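Local coordinates for probable transcriptional regulatory protein aq_1575 (PDB 1LFP) that probably binds DNA and probably takes part in regulating transcription, at residues A19-E31 and N223-I235. Residues are numbered along the deposited sequence; the frame is centred on the assembly and turned at random.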
ATOM      1  N   ALA A  19      -5.583 -16.125   9.984  1.00 54.11           N
ATOM      2  CA  ALA A  19      -4.415 -16.801   9.447  1.00 50.99           C
ATOM      3  C   ALA A  19      -3.373 -15.796   8.987  1.00 48.64           C
ATOM      4  O   ALA A  19      -2.172 -16.030   9.100  1.00 48.69           O
ATOM      5  CB  ALA A  19      -4.820 -17.681   8.290  1.00 54.52           C
ATOM      6  N   GLN A  20      -3.853 -14.668   8.483  1.00 45.39           N
ATOM      7  CA  GLN A  20      -3.005 -13.618   7.945  1.00 42.60           C
ATOM      8  C   GLN A  20      -2.484 -12.532   8.887  1.00 38.90           C
ATOM      9  O   GLN A  20      -1.769 -11.643   8.438  1.00 37.83           O
ATOM     10  CB  GLN A  20      -3.749 -12.940   6.784  1.00 54.48           C
ATOM     11  CG  GLN A  20      -3.850 -13.790   5.521  1.00 56.04           C
ATOM     12  CD  GLN A  20      -2.500 -13.978   4.855  1.00 57.51           C
ATOM     13  OE1 GLN A  20      -1.595 -14.594   5.421  1.00 58.51           O
ATOM     14  NE2 GLN A  20      -2.352 -13.432   3.653  1.00 59.02           N
ATOM     15  N   ARG A  21      -2.812 -12.597  10.174  1.00 33.95           N
ATOM     16  CA  ARG A  21      -2.399 -11.540  11.086  1.00 30.07           C
ATOM     17  C   ARG A  21      -0.909 -11.324  11.318  1.00 22.68           C
ATOM     18  O   ARG A  21      -0.482 -10.175  11.424  1.00 18.33           O
ATOM     19  CB  ARG A  21      -3.120 -11.677  12.438  1.00 45.66           C
ATOM     20  CG  ARG A  21      -3.601 -13.073  12.794  1.00 55.06           C
ATOM     21  CD  ARG A  21      -4.538 -12.993  14.005  1.00 62.61           C
ATOM     22  NE  ARG A  21      -5.100 -14.283  14.395  1.00 70.28           N
ATOM     23  CZ  ARG A  21      -4.379 -15.357  14.705  1.00 74.97           C
ATOM     24  NH1 ARG A  21      -3.054 -15.306  14.671  1.00 77.85           N
ATOM     25  NH2 ARG A  21      -4.983 -16.485  15.054  1.00 78.16           N
ATOM     26  N   GLY A  22      -0.137 -12.401  11.410  1.00 22.48           N
ATOM     27  CA  GLY A  22       1.304 -12.265  11.625  1.00 17.15           C
ATOM     28  C   GLY A  22       1.899 -11.461  10.487  1.00 17.71           C
ATOM     29  O   GLY A  22       2.701 -10.543  10.689  1.00 17.76           O
ATOM     30  N   LYS A  23       1.509 -11.805   9.275  1.00 17.50           N
ATOM     31  CA  LYS A  23       2.001 -11.099   8.099  1.00 18.68           C
ATOM     32  C   LYS A  23       1.610  -9.635   8.101  1.00 17.50           C
ATOM     33  O   LYS A  23       2.440  -8.733   7.818  1.00 20.27           O
ATOM     34  CB  LYS A  23       1.479 -11.784   6.832  1.00 33.90           C
ATOM     35  CG  LYS A  23       2.404 -12.870   6.305  1.00 43.24           C
ATOM     36  CD  LYS A  23       1.632 -14.078   5.792  1.00 47.47           C
ATOM     37  CE  LYS A  23       1.180 -14.923   6.964  1.00 53.05           C
ATOM     38  NZ  LYS A  23       0.180 -15.984   6.644  1.00 57.41           N
ATOM     39  N   LEU A  24       0.351  -9.369   8.422  1.00 16.59           N
ATOM     40  CA  LEU A  24      -0.133  -7.995   8.474  1.00 17.53           C
ATOM     41  C   LEU A  24       0.618  -7.201   9.569  1.00 17.34           C
ATOM     42  O   LEU A  24       1.100  -6.078   9.344  1.00 18.73           O
ATOM     43  CB  LEU A  24      -1.618  -7.989   8.780  1.00 23.52           C
ATOM     44  CG  LEU A  24      -2.240  -6.608   8.926  1.00 25.34           C
ATOM     45  CD1 LEU A  24      -2.388  -6.000   7.563  1.00 27.36           C
ATOM     46  CD2 LEU A  24      -3.573  -6.694   9.699  1.00 28.84           C
ATOM     47  N   PHE A  25       0.715  -7.781  10.750  1.00 14.82           N
ATOM     48  CA  PHE A  25       1.415  -7.098  11.852  1.00 16.49           C
ATOM     49  C   PHE A  25       2.872  -6.860  11.547  1.00 17.68           C
ATOM     50  O   PHE A  25       3.465  -5.859  11.994  1.00 18.39           O
ATOM     51  CB  PHE A  25       1.294  -7.906  13.136  1.00 18.37           C
ATOM     52  CG  PHE A  25      -0.104  -7.940  13.693  1.00 15.61           C
ATOM     53  CD1 PHE A  25      -0.408  -8.725  14.803  1.00 14.66           C
ATOM     54  CD2 PHE A  25      -1.097  -7.128  13.149  1.00 20.25           C
ATOM     55  CE1 PHE A  25      -1.707  -8.679  15.374  1.00 16.82           C
ATOM     56  CE2 PHE A  25      -2.378  -7.077  13.699  1.00 18.86           C
ATOM     57  CZ  PHE A  25      -2.682  -7.853  14.815  1.00 20.45           C
ATOM     58  N   SER A  26       3.468  -7.791  10.822  1.00 16.54           N
ATOM     59  CA  SER A  26       4.868  -7.639  10.475  1.00 18.29           C
ATOM     60  C   SER A  26       5.013  -6.356   9.657  1.00 17.63           C
ATOM     61  O   SER A  26       5.926  -5.565   9.887  1.00 17.33           O
ATOM     62  CB  SER A  26       5.348  -8.871   9.716  1.00 20.32           C
ATOM     63  OG  SER A  26       6.681  -8.676   9.270  1.00 28.76           O
ATOM     64  N   LYS A  27       4.099  -6.142   8.716  1.00 16.55           N
ATOM     65  CA  LYS A  27       4.126  -4.954   7.877  1.00 17.39           C
ATOM     66  C   LYS A  27       3.765  -3.713   8.688  1.00 17.60           C
ATOM     67  O   LYS A  27       4.333  -2.632   8.463  1.00 18.33           O
ATOM     68  CB  LYS A  27       3.193  -5.162   6.669  1.00 20.19           C
ATOM     69  CG  LYS A  27       3.742  -6.305   5.769  1.00 19.42           C
ATOM     70  CD  LYS A  27       2.957  -6.615   4.495  1.00 25.80           C
ATOM     71  CE  LYS A  27       3.760  -7.644   3.630  1.00 24.29           C
ATOM     72  NZ  LYS A  27       3.104  -7.910   2.332  1.00 30.32           N
ATOM     73  N   LEU A  28       2.851  -3.837   9.656  1.00 14.82           N
ATOM     74  CA  LEU A  28       2.536  -2.644  10.431  1.00 15.23           C
ATOM     75  C   LEU A  28       3.733  -2.248  11.308  1.00 15.04           C
ATOM     76  O   LEU A  28       3.983  -1.064  11.522  1.00 15.33           O
ATOM     77  CB  LEU A  28       1.294  -2.867  11.280  1.00 24.39           C
ATOM     78  CG  LEU A  28      -0.031  -2.673  10.515  1.00 29.28           C
ATOM     79  CD1 LEU A  28      -0.280  -1.199  10.303  1.00 32.02           C
ATOM     80  CD2 LEU A  28      -0.001  -3.374   9.188  1.00 33.51           C
ATOM     81  N   ILE A  29       4.440  -3.248  11.813  1.00 15.57           N
ATOM     82  CA  ILE A  29       5.630  -3.022  12.638  1.00 14.50           C
ATOM     83  C   ILE A  29       6.674  -2.279  11.793  1.00 14.66           C
ATOM     84  O   ILE A  29       7.301  -1.304  12.269  1.00 18.33           O
ATOM     85  CB  ILE A  29       6.203  -4.371  13.099  1.00 16.97           C
ATOM     86  CG1 ILE A  29       5.253  -4.980  14.156  1.00 17.50           C
ATOM     87  CG2 ILE A  29       7.632  -4.170  13.617  1.00 18.50           C
ATOM     88  CD1 ILE A  29       5.674  -6.318  14.684  1.00 18.36           C
ATOM     89  N   ARG A  30       6.886  -2.732  10.555  1.00 16.26           N
ATOM     90  CA  ARG A  30       7.850  -2.081   9.650  1.00 17.84           C
ATOM     91  C   ARG A  30       7.505  -0.610   9.436  1.00 17.27           C
ATOM     92  O   ARG A  30       8.383   0.248   9.481  1.00 17.00           O
ATOM     93  CB  ARG A  30       7.842  -2.755   8.279  1.00 26.09           C
ATOM     94  CG  ARG A  30       9.111  -3.427   7.885  1.00 33.63           C
ATOM     95  CD  ARG A  30       9.340  -4.610   8.724  1.00 32.69           C
ATOM     96  NE  ARG A  30      10.199  -5.561   8.033  1.00 35.88           N
ATOM     97  CZ  ARG A  30       9.782  -6.712   7.534  1.00 38.36           C
ATOM     98  NH1 ARG A  30       8.509  -7.061   7.657  1.00 41.32           N
ATOM     99  NH2 ARG A  30      10.634  -7.509   6.895  1.00 41.49           N
ATOM    100  N   GLU A  31       6.227  -0.321   9.171  1.00 14.60           N
ATOM    101  CA  GLU A  31       5.773   1.057   8.960  1.00 16.02           C
ATOM    102  C   GLU A  31       6.050   1.931  10.174  1.00 15.60           C
ATOM    103  O   GLU A  31       6.501   3.086  10.043  1.00 16.10           O
ATOM    104  CB  GLU A  31       4.295   1.061   8.556  1.00 23.04           C
ATOM    105  CG  GLU A  31       3.631   2.431   8.434  1.00 22.28           C
ATOM    106  CD  GLU A  31       4.261   3.404   7.405  1.00 26.31           C
ATOM    107  OE1 GLU A  31       3.895   4.593   7.470  1.00 27.24           O
ATOM    108  OE2 GLU A  31       5.074   3.024   6.523  1.00 26.60           O
ATOM    109  N   ASN A 223       0.486 -11.001  -6.724  1.00 22.55           N
ATOM    110  CA  ASN A 223       0.169 -11.730  -5.493  1.00 22.81           C
ATOM    111  C   ASN A 223       1.449 -12.262  -4.848  1.00 22.97           C
ATOM    112  O   ASN A 223       1.573 -12.263  -3.625  1.00 25.08           O
ATOM    113  CB  ASN A 223      -0.710 -12.947  -5.785  1.00 29.24           C
ATOM    114  CG  ASN A 223      -2.130 -12.587  -6.116  1.00 29.61           C
ATOM    115  OD1 ASN A 223      -2.860 -13.398  -6.702  1.00 35.90           O
ATOM    116  ND2 ASN A 223      -2.549 -11.381  -5.743  1.00 30.66           N
ATOM    117  N   ALA A 224       2.382 -12.724  -5.681  1.00 22.54           N
ATOM    118  CA  ALA A 224       3.630 -13.280  -5.189  1.00 24.91           C
ATOM    119  C   ALA A 224       4.443 -12.167  -4.525  1.00 26.81           C
ATOM    120  O   ALA A 224       5.048 -12.371  -3.463  1.00 28.41           O
ATOM    121  CB  ALA A 224       4.399 -13.934  -6.339  1.00 19.56           C
ATOM    122  N   LEU A 225       4.450 -10.975  -5.123  1.00 24.77           N
ATOM    123  CA  LEU A 225       5.194  -9.878  -4.499  1.00 26.81           C
ATOM    124  C   LEU A 225       4.593  -9.514  -3.137  1.00 30.08           C
ATOM    125  O   LEU A 225       5.309  -9.182  -2.186  1.00 28.08           O
ATOM    126  CB  LEU A 225       5.198  -8.651  -5.408  1.00 26.33           C
ATOM    127  CG  LEU A 225       5.972  -8.856  -6.712  1.00 24.78           C
ATOM    128  CD1 LEU A 225       5.574  -7.763  -7.701  1.00 23.81           C
ATOM    129  CD2 LEU A 225       7.487  -8.830  -6.430  1.00 21.75           C
ATOM    130  N   GLU A 226       3.272  -9.580  -3.050  1.00 28.46           N
ATOM    131  CA  GLU A 226       2.576  -9.253  -1.812  1.00 33.31           C
ATOM    132  C   GLU A 226       2.939 -10.239  -0.699  1.00 33.43           C
ATOM    133  O   GLU A 226       2.917  -9.895   0.490  1.00 35.23           O
ATOM    134  CB  GLU A 226       1.057  -9.277  -2.057  1.00 48.94           C
ATOM    135  CG  GLU A 226       0.235  -8.756  -0.891  1.00 54.72           C
ATOM    136  CD  GLU A 226       0.475  -7.281  -0.643  1.00 56.77           C
ATOM    137  OE1 GLU A 226       0.078  -6.467  -1.509  1.00 58.16           O
ATOM    138  OE2 GLU A 226       1.065  -6.941   0.407  1.00 58.21           O
ATOM    139  N   GLU A 227       3.296 -11.461  -1.075  1.00 49.20           N
ATOM    140  CA  GLU A 227       3.631 -12.467  -0.080  1.00 48.92           C
ATOM    141  C   GLU A 227       5.004 -12.316   0.551  1.00 48.49           C
ATOM    142  O   GLU A 227       5.392 -13.123   1.398  1.00 49.31           O
ATOM    143  CB  GLU A 227       3.471 -13.871  -0.669  1.00 46.39           C
ATOM    144  CG  GLU A 227       2.009 -14.236  -0.914  1.00 50.94           C
ATOM    145  CD  GLU A 227       1.170 -14.160   0.355  1.00 53.07           C
ATOM    146  OE1 GLU A 227       1.435 -14.943   1.295  1.00 54.09           O
ATOM    147  OE2 GLU A 227       0.248 -13.316   0.414  1.00 54.90           O
ATOM    148  N   LEU A 228       5.742 -11.290   0.138  1.00 31.71           N
ATOM    149  CA  LEU A 228       7.051 -11.048   0.703  1.00 29.53           C
ATOM    150  C   LEU A 228       6.871 -10.108   1.881  1.00 27.47           C
ATOM    151  O   LEU A 228       6.172  -9.072   1.796  1.00 24.39           O
ATOM    152  CB  LEU A 228       7.996 -10.415  -0.336  1.00 33.95           C
ATOM    153  CG  LEU A 228       8.205 -11.215  -1.621  1.00 34.29           C
ATOM    154  CD1 LEU A 228       9.158 -10.464  -2.546  1.00 33.19           C
ATOM    155  CD2 LEU A 228       8.744 -12.596  -1.293  1.00 32.92           C
ATOM    156  N   ASP A 229       7.476 -10.499   2.995  1.00 28.77           N
ATOM    157  CA  ASP A 229       7.440  -9.731   4.223  1.00 26.58           C
ATOM    158  C   ASP A 229       8.033  -8.359   3.970  1.00 24.75           C
ATOM    159  O   ASP A 229       7.635  -7.379   4.569  1.00 21.01           O
ATOM    160  CB  ASP A 229       8.283 -10.417   5.304  1.00 39.62           C
ATOM    161  CG  ASP A 229       7.516 -11.479   6.063  1.00 41.75           C
ATOM    162  OD1 ASP A 229       8.176 -12.294   6.740  1.00 45.00           O
ATOM    163  OD2 ASP A 229       6.266 -11.495   5.987  1.00 42.87           O
ATOM    164  N   ASP A 230       9.009  -8.301   3.083  1.00 23.51           N
ATOM    165  CA  ASP A 230       9.662  -7.012   2.796  1.00 20.31           C
ATOM    166  C   ASP A 230       8.764  -6.084   1.980  1.00 20.60           C
ATOM    167  O   ASP A 230       9.028  -4.892   1.882  1.00 19.26           O
ATOM    168  CB  ASP A 230      10.966  -7.220   2.007  1.00 22.52           C
ATOM    169  CG  ASP A 230      12.058  -7.937   2.807  1.00 23.19           C
ATOM    170  OD1 ASP A 230      12.081  -7.838   4.048  1.00 26.92           O
ATOM    171  OD2 ASP A 230      12.929  -8.584   2.176  1.00 24.55           O
ATOM    172  N   VAL A 231       7.707  -6.612   1.365  1.00 21.90           N
ATOM    173  CA  VAL A 231       6.877  -5.741   0.542  1.00 21.19           C
ATOM    174  C   VAL A 231       5.713  -5.081   1.289  1.00 22.48           C
ATOM    175  O   VAL A 231       4.963  -5.765   1.976  1.00 23.58           O
ATOM    176  CB  VAL A 231       6.289  -6.528  -0.704  1.00 20.90           C
ATOM    177  CG1 VAL A 231       5.453  -5.601  -1.544  1.00 22.11           C
ATOM    178  CG2 VAL A 231       7.444  -7.136  -1.544  1.00 19.98           C
ATOM    179  N   GLN A 232       5.581  -3.760   1.153  1.00 19.66           N
ATOM    180  CA  GLN A 232       4.501  -2.987   1.791  1.00 19.12           C
ATOM    181  C   GLN A 232       3.382  -2.719   0.790  1.00 17.55           C
ATOM    182  O   GLN A 232       2.190  -2.814   1.118  1.00 18.63           O
ATOM    183  CB  GLN A 232       4.981  -1.608   2.285  1.00 22.89           C
ATOM    184  CG  GLN A 232       5.952  -1.592   3.468  1.00 23.54           C
ATOM    185  CD  GLN A 232       5.285  -1.751   4.832  1.00 26.28           C
ATOM    186  OE1 GLN A 232       4.316  -1.055   5.184  1.00 26.48           O
ATOM    187  NE2 GLN A 232       5.815  -2.665   5.603  1.00 24.50           N
ATOM    188  N   GLN A 233       3.769  -2.338  -0.417  1.00 16.73           N
ATOM    189  CA  GLN A 233       2.786  -2.022  -1.428  1.00 14.81           C
ATOM    190  C   GLN A 233       3.188  -2.447  -2.805  1.00 14.07           C
ATOM    191  O   GLN A 233       4.334  -2.357  -3.177  1.00 13.43           O
ATOM    192  CB  GLN A 233       2.551  -0.525  -1.520  1.00 15.84           C
ATOM    193  CG  GLN A 233       1.932   0.159  -0.286  1.00 19.65           C
ATOM    194  CD  GLN A 233       1.656   1.624  -0.577  1.00 23.44           C
ATOM    195  OE1 GLN A 233       2.155   2.532   0.105  1.00 23.45           O
ATOM    196  NE2 GLN A 233       0.869   1.864  -1.613  1.00 19.34           N
ATOM    197  N   VAL A 234       2.216  -2.886  -3.587  1.00 14.75           N
ATOM    198  CA  VAL A 234       2.519  -3.263  -4.974  1.00 16.19           C
ATOM    199  C   VAL A 234       1.507  -2.481  -5.820  1.00 16.51           C
ATOM    200  O   VAL A 234       0.316  -2.519  -5.521  1.00 16.51           O
ATOM    201  CB  VAL A 234       2.261  -4.735  -5.226  1.00 17.31           C
ATOM    202  CG1 VAL A 234       2.448  -5.010  -6.684  1.00 14.90           C
ATOM    203  CG2 VAL A 234       3.224  -5.598  -4.396  1.00 17.82           C
ATOM    204  N   ILE A 235       1.973  -1.775  -6.835  1.00 16.20           N
ATOM    205  CA  ILE A 235       1.125  -0.969  -7.723  1.00 18.34           C
ATOM    206  C   ILE A 235       1.390  -1.324  -9.173  1.00 19.27           C
ATOM    207  O   ILE A 235       2.532  -1.475  -9.580  1.00 19.44           O
ATOM    208  CB  ILE A 235       1.379   0.556  -7.564  1.00 21.00           C
ATOM    209  CG1 ILE A 235       1.396   0.949  -6.076  1.00 20.67           C
ATOM    210  CG2 ILE A 235       0.244   1.341  -8.257  1.00 23.55           C
ATOM    211  CD1 ILE A 235       2.754   1.498  -5.596  1.00 23.53           C
TER
HETATM  212  O   HOH W   1      -0.295 -12.303   2.692  1.00 54.92           O
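Lys27 reaches from helix 21-39 into the connection from helix 212-226 to strand 231-239, where Leu228 to Val231 form a type I beta turn. The contact joins the N-terminal domain to the region that holds the second and third domains of this TACO1-family protein. Lys27 NZ donates to Glu226 O at 2.7 Å, in the carbonyl plane. Lys27 NZ also forms a salt bridge with Glu226 OE2 at 3.0 Å, on the anti side of the carboxylate. A weak bond to Leu228 O adds a third partner. The Lys27 side chain is extended beyond CG (chi2 -178°), which carries the ammonium across to the C-terminal end of helix 212-226. Cutting Lys27 back to an alanine is likely to leave the Glu226 carboxylate without its charge partner across the contact and open a gap beside the turn. Arg30 NH2 makes a second salt bridge, to Asp230 OD1 at 3.2 Å, with guanidinium and carboxylate planes 72° apart. The other carboxylate oxygen of Asp230 is held by Arg108 and Thr109. Gln232 runs alongside Lys27 in the opposite direction. Gln232 NE2 donates to Lys27 O at 3.2 Å, nearly straight (164°) and in its own amide plane; Lys27 O also accepts from Glu31 N. The Gln232 amide packs against Arg30 CB. Gln232 and Gln233 form a classic beta bulge opposite Leu100. At the other end, a water bridges Gln20 NE2 and Glu227 OE2, while Lys23 NZ donates to Gln20 OE1 at 2.6 Å.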